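Ornithine carbamoyltransferase, anabolic (Campylobacter jejuni subsp. jejuni, PDB 3TPF) catalyses the reversible transfer of the carbamoyl group from carbamoyl phosphate to L-ornithine, giving L-citrulline and phosphate in the first of three steps from ornithine to arginine. Local coordinates at residues B[161-166]-B[189-194]. Numbering follows the deposited sequence.
Sequences SWLITA and EFAMKQ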
# COMPACT_ATOMS: atom_id res chain seq x y z
N SER B 161 16.92 -4.22 -24.64
CA SER B 161 17.83 -3.81 -23.61
C SER B 161 19.05 -4.71 -23.58
O SER B 161 20.18 -4.22 -23.32
CB SER B 161 17.15 -3.81 -22.27
OG SER B 161 16.16 -2.81 -22.21
N TRP B 162 18.89 -6.01 -23.89
CA TRP B 162 20.11 -6.86 -24.04
C TRP B 162 20.94 -6.46 -25.24
O TRP B 162 22.17 -6.44 -25.19
CB TRP B 162 19.84 -8.36 -23.99
CG TRP B 162 20.16 -8.91 -22.60
CD1 TRP B 162 19.28 -9.40 -21.74
CD2 TRP B 162 21.43 -8.91 -21.90
NE1 TRP B 162 19.90 -9.70 -20.54
CE2 TRP B 162 21.22 -9.42 -20.63
CE3 TRP B 162 22.70 -8.51 -22.24
CZ2 TRP B 162 22.20 -9.59 -19.70
CZ3 TRP B 162 23.71 -8.68 -21.31
CH2 TRP B 162 23.44 -9.20 -20.04
N LEU B 163 20.26 -6.10 -26.29
CA LEU B 163 20.96 -5.78 -27.53
C LEU B 163 21.86 -4.59 -27.27
O LEU B 163 23.07 -4.62 -27.50
CB LEU B 163 19.99 -5.50 -28.70
CG LEU B 163 20.53 -4.89 -29.99
CD1 LEU B 163 21.68 -5.74 -30.50
CD2 LEU B 163 19.42 -4.73 -31.04
N ILE B 164 21.23 -3.58 -26.70
CA ILE B 164 21.86 -2.31 -26.32
C ILE B 164 23.01 -2.47 -25.37
O ILE B 164 24.06 -1.88 -25.56
CB ILE B 164 20.85 -1.45 -25.57
CG1 ILE B 164 19.96 -0.76 -26.58
CG2 ILE B 164 21.47 -0.49 -24.55
CD1 ILE B 164 18.70 -0.22 -25.92
N THR B 165 22.76 -3.19 -24.30
CA THR B 165 23.75 -3.33 -23.23
C THR B 165 24.95 -4.11 -23.75
O THR B 165 26.10 -3.80 -23.43
CB THR B 165 23.20 -4.09 -22.04
OG1 THR B 165 22.04 -3.44 -21.58
CG2 THR B 165 24.23 -4.19 -20.94
N ALA B 166 24.68 -5.12 -24.57
CA ALA B 166 25.74 -5.92 -25.21
C ALA B 166 26.64 -4.98 -26.02
O ALA B 166 27.87 -5.01 -25.97
CB ALA B 166 25.08 -6.94 -26.11
N GLU B 189 20.13 0.30 -35.20
CA GLU B 189 21.13 1.23 -35.65
C GLU B 189 22.00 1.69 -34.50
O GLU B 189 23.20 1.78 -34.64
CB GLU B 189 20.55 2.44 -36.38
CG GLU B 189 21.42 2.78 -37.57
CD GLU B 189 21.72 1.56 -38.48
OE1 GLU B 189 22.90 1.13 -38.61
OE2 GLU B 189 20.76 1.01 -39.07
N PHE B 190 21.41 1.99 -33.38
CA PHE B 190 22.20 2.45 -32.23
C PHE B 190 23.23 1.40 -31.87
O PHE B 190 24.36 1.72 -31.53
CB PHE B 190 21.31 2.74 -31.04
CG PHE B 190 22.05 2.87 -29.75
CD1 PHE B 190 22.33 1.76 -28.96
CD2 PHE B 190 22.46 4.10 -29.29
CE1 PHE B 190 23.01 1.88 -27.76
CE2 PHE B 190 23.13 4.23 -28.07
CZ PHE B 190 23.41 3.11 -27.32
N ALA B 191 22.79 0.15 -31.88
CA ALA B 191 23.62 -0.96 -31.47
C ALA B 191 24.77 -1.14 -32.47
O ALA B 191 25.92 -1.39 -32.09
CB ALA B 191 22.81 -2.22 -31.39
N MSE B 192 24.47 -1.00 -33.74
CA MSE B 192 25.51 -1.13 -34.76
C MSE B 192 26.59 -0.13 -34.48
O MSE B 192 27.76 -0.47 -34.41
CB MSE B 192 24.96 -0.98 -36.15
CG MSE B 192 24.14 -2.18 -36.64
SE MSE B 192 24.88 -3.95 -36.14
CE MSE B 192 25.18 -4.77 -37.93
N LYS B 193 26.19 1.11 -34.28
CA LYS B 193 27.13 2.19 -34.00
C LYS B 193 27.95 1.94 -32.72
O LYS B 193 29.17 2.12 -32.68
CB LYS B 193 26.41 3.55 -33.94
CG LYS B 193 26.26 4.22 -35.33
CD LYS B 193 25.58 5.59 -35.29
N GLN B 194 27.28 1.54 -31.67
CA GLN B 194 27.97 1.30 -30.40
C GLN B 194 28.96 0.14 -30.50
O GLN B 194 30.01 0.17 -29.87
CB GLN B 194 26.98 1.04 -29.28
CG GLN B 194 26.59 2.31 -28.58
CD GLN B 194 27.75 2.99 -27.92
OE1 GLN B 194 28.78 2.37 -27.67
NE2 GLN B 194 27.60 4.29 -27.65
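Leu-163 and Phe-190 both carry CG anti to the backbone N (chi1 168° and 165°), and these torsions send each side chain across to the neighbouring helix. The leucine branch point comes up against the methyl of Ala-191, with Leu-163 CG 3.8 Å from Ala-191 CB, and Leu-163 CD1 rests on the same CB. Beside this pair, Ile-164 keeps CG1 next to its backbone N, and this methylene meets the Phe-190 ring obliquely: Ile-164 CG1 lies 4.2 Å from Phe-190 CD1, and the two side chains cross at about a right angle. With alanine at the nearest point, the backbones come close: Ile-164 CA and Ala-191 CA are 5.6 Å apart. Helices 157-169 and 185-198 are successive helices of the Rossmann-like Asp/Orn-binding domain, linked through strand 172-176 of its parallel sheet. Leu-163 also touches Ile-175 on that strand, while Leu-163 and Ala-191 share Ile-202 of strand 201-205, so both helices pack on the same sheet. No hydrogen bond joins 161-166 to 189-194. Arg-9, from a loop, makes a cation-pi contact with Phe-190, and the Ile-164 side chain touches it as well. Within helix 157-169, Ser-161 O accepts from Thr-165 N and, on the opposite face of its carbonyl plane, from Thr-165 OG1 at 2.7 Å.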